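PDB 3SYJ: adhesion and penetration protein autotransporter from Haemophilus influenzae, which promotes adherence to and invasion of host cells, self-associates between bacteria, and is a probable serine protease. Local coordinates for residues Leu908-Asp913 against Asp943-Leu948; Asn883-Asp888 against Asp919-Thr924. All coordinates share one frame; numbering follows the deposited sequence.

Overall arrangement
Both contacts lie in the pertactin-like region near the C-terminal end of the modelled Hap passenger domain, away from the putative catalytic Ser218; the centres of contacts 1 and 2 lie about 65 and 61 Å, respectively, from the centre of the chain. They are about 11 Å apart, centre to centre. The segments alternate along the chain, 883-888, 908-913, 919-924 and 943-948, so the two pairings interlock. Contact 2 is a parallel pairing, as between successive coils of the beta-helix, whereas contact 1 is antiparallel. Their apolar sides meet directly: Phe946 CE2 lies 3.5 Å from Phe923 CD2 in an edge-to-face ring pair, and Val909 CG1 is 3.7 Å from Phe923 CE2.

Contact 1. Residues Leu908-Asp913 against Asp943-Leu948; sequences LVESKD and DGEFRL
The carbonyl oxygen of Phe946 is gripped by two successive amides, Leu908 N at 2.9 Å and Val909 N at 3.2 Å, both in its carbonyl plane. The return bond runs from Phe946 N to Val909 O. On the buried side, Val909 CB meets Phe946 CB at 3.8 Å and comes obliquely to the ring, while Leu908 CD1 reaches Leu948 CG at 3.7 Å. Glu945 has CG anti to its carbonyl carbon (chi1 -52°) and an extended chain beyond, which brings its carboxylate alongside Glu910, OE2 lying 3.2 Å from Glu910 CB. There OE2 accepts a long bond from Ser911 N (3.3 Å, N-H...O angle 167°) on its anti side, out of the carboxylate plane; a water links it to Asp913 O. The other oxygen, OE1, takes Arg947 NH2 at 2.8 Å from above the carboxylate plane, and this salt bridge may temper the like charge of Glu910, whose OE1 is 4.4 Å from Glu945 OE2. Arg947 NE also bonds Thr907 OG1. With Leu908 and Val909 both opposite Phe946, the segments antiparallel (directions 171° apart) and Val909-Phe946 a hydrogen-bonded pair, this is a classic beta bulge, where the chain turns a corner near the C-terminal end of the modelled beta-helical passenger.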
loop_
_atom_site.group_PDB
_atom_site.type_symbol
_atom_site.label_atom_id
_atom_site.label_comp_id
_atom_site.label_asym_id
_atom_site.label_seq_id
_atom_site.Cartn_x
_atom_site.Cartn_y
_atom_site.Cartn_z
ATOM N N LEU A 908 5.182 1.957 32.441
ATOM C CA LEU A 908 3.986 1.683 31.652
ATOM C C LEU A 908 3.509 2.949 30.951
ATOM O O LEU A 908 3.214 2.938 29.754
ATOM C CB LEU A 908 2.873 1.103 32.529
ATOM C CG LEU A 908 3.095 -0.336 32.993
ATOM C CD1 LEU A 908 1.886 -0.845 33.757
ATOM C CD2 LEU A 908 3.406 -1.240 31.807
ATOM N N VAL A 909 3.446 4.041 31.705
ATOM C CA VAL A 909 3.063 5.335 31.166
ATOM C C VAL A 909 4.215 6.318 31.317
ATOM O O VAL A 909 4.695 6.557 32.424
ATOM C CB VAL A 909 1.835 5.898 31.895
ATOM C CG1 VAL A 909 1.408 7.209 31.258
ATOM C CG2 VAL A 909 0.694 4.891 31.868
ATOM N N GLU A 910 4.658 6.890 30.203
ATOM C CA GLU A 910 5.815 7.778 30.212
ATOM C C GLU A 910 5.531 9.110 29.538
ATOM O O GLU A 910 4.460 9.324 28.967
ATOM C CB GLU A 910 7.001 7.109 29.516
ATOM C CG GLU A 910 6.726 6.731 28.068
ATOM C CD GLU A 910 7.843 5.909 27.445
ATOM O OE1 GLU A 910 9.024 6.162 27.762
ATOM O OE2 GLU A 910 7.534 5.014 26.631
ATOM N N SER A 911 6.507 10.005 29.605
ATOM C CA SER A 911 6.410 11.283 28.922
ATOM C C SER A 911 7.104 11.200 27.568
ATOM O O SER A 911 8.040 10.418 27.387
ATOM C CB SER A 911 7.046 12.381 29.768
ATOM O OG SER A 911 7.151 13.583 29.030
ATOM N N LYS A 912 6.664 12.020 26.630
ATOM C CA LYS A 912 7.200 12.022 25.284
ATOM C C LYS A 912 8.605 12.586 25.261
ATOM O O LYS A 912 9.320 12.396 24.323
ATOM C CB LYS A 912 6.280 12.762 24.296
ATOM C CG LYS A 912 5.980 14.179 24.662
ATOM C CD LYS A 912 5.116 14.920 23.698
ATOM C CE LYS A 912 5.719 14.973 22.340
ATOM N NZ LYS A 912 5.175 16.109 21.557
ATOM N N ASP A 913 8.971 13.289 26.314
ATOM C CA ASP A 913 10.331 13.721 26.551
ATOM C C ASP A 913 10.536 13.781 28.070
ATOM O O ASP A 913 9.816 13.177 28.815
ATOM C CB ASP A 913 10.505 15.151 26.106
ATOM C CG ASP A 913 9.469 16.042 26.672
ATOM O OD1 ASP A 913 9.311 17.143 26.185
ATOM O OD2 ASP A 913 8.803 15.634 27.613
ATOM N N ASP A 943 9.340 9.626 39.618
ATOM C CA ASP A 943 10.182 10.374 38.698
ATOM C C ASP A 943 9.394 10.826 37.463
ATOM O O ASP A 943 9.881 10.750 36.332
ATOM C CB ASP A 943 11.385 9.518 38.297
ATOM C CG ASP A 943 12.380 10.271 37.446
ATOM O OD1 ASP A 943 12.527 11.496 37.649
ATOM O OD2 ASP A 943 13.015 9.634 36.575
ATOM N N GLY A 944 8.167 11.289 37.695
ATOM C CA GLY A 944 7.336 11.842 36.639
ATOM C C GLY A 944 6.673 10.843 35.705
ATOM O O GLY A 944 5.996 11.242 34.754
ATOM N N GLU A 945 6.861 9.552 35.969
ATOM C CA GLU A 945 6.297 8.499 35.127
ATOM C C GLU A 945 5.614 7.426 35.967
ATOM O O GLU A 945 5.910 7.279 37.151
ATOM C CB GLU A 945 7.387 7.866 34.259
ATOM C CG GLU A 945 8.201 8.881 33.480
ATOM C CD GLU A 945 9.051 8.255 32.393
ATOM O OE1 GLU A 945 9.690 7.210 32.647
ATOM O OE2 GLU A 945 9.086 8.820 31.279
ATOM N N PHE A 946 4.700 6.680 35.349
ATOM C CA PHE A 946 3.964 5.622 36.040
ATOM C C PHE A 946 4.578 4.257 35.773
ATOM O O PHE A 946 4.556 3.763 34.644
ATOM C CB PHE A 946 2.482 5.645 35.652
ATOM C CG PHE A 946 1.750 6.849 36.164
ATOM C CD1 PHE A 946 1.041 6.791 37.349
ATOM C CD2 PHE A 946 1.795 8.050 35.474
ATOM C CE1 PHE A 946 0.377 7.908 37.832
ATOM C CE2 PHE A 946 1.135 9.168 35.951
ATOM C CZ PHE A 946 0.424 9.097 37.130
ATOM N N ARG A 947 5.131 3.655 36.821
ATOM C CA ARG A 947 5.880 2.415 36.675
ATOM C C ARG A 947 5.363 1.296 37.573
ATOM O O ARG A 947 4.703 1.546 38.585
ATOM C CB ARG A 947 7.361 2.659 36.969
ATOM C CG ARG A 947 7.935 3.881 36.291
ATOM C CD ARG A 947 9.449 3.835 36.277
ATOM N NE ARG A 947 9.996 4.911 35.459
ATOM C CZ ARG A 947 10.481 6.047 35.950
ATOM N NH1 ARG A 947 10.498 6.242 37.262
ATOM N NH2 ARG A 947 10.956 6.981 35.135
ATOM N N LEU A 948 5.659 0.060 37.174
ATOM C CA LEU A 948 5.436 -1.112 38.010
ATOM C C LEU A 948 6.641 -1.285 38.918
ATOM O O LEU A 948 7.785 -1.326 38.460
ATOM C CB LEU A 948 5.246 -2.364 37.161
ATOM C CG LEU A 948 3.909 -2.488 36.438
ATOM C CD1 LEU A 948 3.842 -3.803 35.679
ATOM C CD2 LEU A 948 2.761 -2.368 37.424
HETATM O O HOH W 1 10.668 11.518 31.394
#

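Contact 2. Residues Asn883-Asp888 against Asp919-Thr924; sequences NDAEGD and DKLKFT
Two backbone hydrogen bonds join Glu886-Asp888 to Lys920-Lys922, both made by Gly887. Its N donates to Lys920 O at 3.0 Å, while its O accepts from Lys922 N at 2.8 Å. Gly887 has a positive phi of 119°, a conformation open to it because it has no CB to meet the preceding carbonyl oxygen. The pairs Gly887-Leu921 and Asp888-Lys922 are parallel bridges, and Asp888 CA adds a CA-H...O contact to Lys922 O. This parallel pairing of strands 887-895 and 921-925 follows the coil-on-coil stacking of a right-handed beta-helix, the fold of the pertactin-like passenger; on its other side Asp888 bonds through its backbone to Gly861.

Apolar contact is made by Leu921, whose two methyls lie side by side along the Ala885-Glu886 turn, CD2 against Ala885 CB (3.7 Å) and CD1 against Glu886 N and CA. With CG anti to the backbone N (chi1 -162°), the end of the side chain, both methyls included, is brought to the other segment, and Leu881 and Tyr889 also touch it.

Two charged pairs lie toward solvent. Lys920, bent at chi3, brings NZ to 3.3 Å from Glu886 OE1, a salt bridge with a weak hydrogen bond. Asp888 instead lies across the aliphatic part of the fully extended Lys922, OD1 reaching CD at 3.2 Å, whereas NZ remains 4.0 Å from OD1, too far for an ion pair, though the opposite charges are still near.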
loop_
_atom_site.group_PDB
_atom_site.type_symbol
_atom_site.label_atom_id
_atom_site.label_comp_id
_atom_site.label_asym_id
_atom_site.label_seq_id
_atom_site.Cartn_x
_atom_site.Cartn_y
_atom_site.Cartn_z
ATOM N N ASN A 883 2.730 16.736 28.371
ATOM C CA ASN A 883 2.391 17.508 29.557
ATOM C C ASN A 883 0.899 17.793 29.660
ATOM O O ASN A 883 0.379 18.024 30.751
ATOM C CB ASN A 883 3.178 18.817 29.588
ATOM C CG ASN A 883 4.526 18.665 30.269
ATOM O OD1 ASN A 883 5.544 19.156 29.777
ATOM N ND2 ASN A 883 4.538 17.977 31.409
ATOM N N ASP A 884 0.215 17.770 28.519
ATOM C CA ASP A 884 -1.214 18.073 28.470
ATOM C C ASP A 884 -2.111 16.940 28.971
ATOM O O ASP A 884 -3.277 17.168 29.291
ATOM C CB ASP A 884 -1.632 18.483 27.057
ATOM C CG ASP A 884 -1.519 19.978 26.826
ATOM O OD1 ASP A 884 -2.133 20.482 25.858
ATOM O OD2 ASP A 884 -0.821 20.650 27.618
ATOM N N ALA A 885 -1.579 15.725 29.039
ATOM C CA ALA A 885 -2.367 14.588 29.503
ATOM C C ALA A 885 -3.084 14.880 30.829
ATOM O O ALA A 885 -2.590 15.652 31.653
ATOM C CB ALA A 885 -1.494 13.358 29.625
ATOM N N GLU A 886 -4.248 14.263 31.023
ATOM C CA GLU A 886 -5.046 14.445 32.234
ATOM C C GLU A 886 -6.255 13.517 32.204
ATOM O O GLU A 886 -6.600 12.982 31.154
ATOM C CB GLU A 886 -5.510 15.897 32.364
ATOM C CG GLU A 886 -6.589 16.306 31.367
ATOM C CD GLU A 886 -6.840 17.808 31.355
ATOM O OE1 GLU A 886 -6.115 18.539 32.063
ATOM O OE2 GLU A 886 -7.759 18.260 30.635
ATOM N N GLY A 887 -6.897 13.326 33.353
ATOM C CA GLY A 887 -8.064 12.461 33.434
ATOM C C GLY A 887 -7.881 11.277 34.365
ATOM O O GLY A 887 -6.829 11.117 34.979
ATOM N N ASP A 888 -8.916 10.446 34.474
ATOM C CA ASP A 888 -8.872 9.261 35.332
ATOM C C ASP A 888 -8.936 7.966 34.530
ATOM O O ASP A 888 -9.906 7.712 33.815
ATOM C CB ASP A 888 -10.008 9.287 36.357
ATOM C CG ASP A 888 -9.654 10.083 37.599
ATOM O OD1 ASP A 888 -9.922 9.582 38.714
ATOM O OD2 ASP A 888 -9.102 11.199 37.464
ATOM N N ASP A 919 -0.076 16.302 37.177
ATOM C CA ASP A 919 -0.712 15.797 38.389
ATOM C C ASP A 919 -2.212 15.607 38.196
ATOM O O ASP A 919 -2.882 14.984 39.025
ATOM C CB ASP A 919 -0.462 16.746 39.558
ATOM C CG ASP A 919 0.718 16.319 40.406
ATOM O OD1 ASP A 919 0.555 16.254 41.646
ATOM O OD2 ASP A 919 1.798 16.036 39.835
ATOM N N LYS A 920 -2.732 16.162 37.105
ATOM C CA LYS A 920 -4.141 16.019 36.762
ATOM C C LYS A 920 -4.366 14.667 36.101
ATOM O O LYS A 920 -5.501 14.254 35.869
ATOM C CB LYS A 920 -4.579 17.146 35.829
ATOM C CG LYS A 920 -4.324 18.537 36.375
ATOM C CD LYS A 920 -4.524 19.601 35.305
ATOM C CE LYS A 920 -3.548 19.411 34.154
ATOM N NZ LYS A 920 -3.670 20.488 33.135
ATOM N N LEU A 921 -3.267 13.986 35.793
ATOM C CA LEU A 921 -3.307 12.638 35.243
ATOM C C LEU A 921 -3.382 11.613 36.382
ATOM O O LEU A 921 -2.573 11.640 37.307
ATOM C CB LEU A 921 -2.057 12.403 34.394
ATOM C CG LEU A 921 -2.027 11.263 33.380
ATOM C CD1 LEU A 921 -3.238 11.316 32.464
ATOM C CD2 LEU A 921 -0.739 11.330 32.573
ATOM N N LYS A 922 -4.356 10.714 36.322
ATOM C CA LYS A 922 -4.529 9.739 37.390
ATOM C C LYS A 922 -4.728 8.321 36.858
ATOM O O LYS A 922 -5.625 8.071 36.050
ATOM C CB LYS A 922 -5.700 10.140 38.288
ATOM C CG LYS A 922 -5.956 9.182 39.445
ATOM C CD LYS A 922 -7.155 9.630 40.274
ATOM C CE LYS A 922 -7.343 8.762 41.514
ATOM N NZ LYS A 922 -8.400 9.303 42.424
ATOM N N PHE A 923 -3.884 7.399 37.322
ATOM C CA PHE A 923 -3.965 5.995 36.922
ATOM C C PHE A 923 -4.206 5.061 38.101
ATOM O O PHE A 923 -3.757 5.318 39.218
ATOM C CB PHE A 923 -2.687 5.561 36.206
ATOM C CG PHE A 923 -2.482 6.227 34.887
ATOM C CD1 PHE A 923 -3.156 5.784 33.767
ATOM C CD2 PHE A 923 -1.625 7.299 34.766
ATOM C CE1 PHE A 923 -2.975 6.395 32.549
ATOM C CE2 PHE A 923 -1.440 7.916 33.551
ATOM C CZ PHE A 923 -2.116 7.463 32.439
ATOM N N THR A 924 -4.896 3.960 37.828
ATOM C CA THR A 924 -5.170 2.949 38.834
ATOM C C THR A 924 -4.951 1.576 38.236
ATOM O O THR A 924 -5.512 1.250 37.190
ATOM C CB THR A 924 -6.612 3.040 39.325
ATOM O OG1 THR A 924 -6.766 4.229 40.106
ATOM C CG2 THR A 924 -6.964 1.830 40.170
#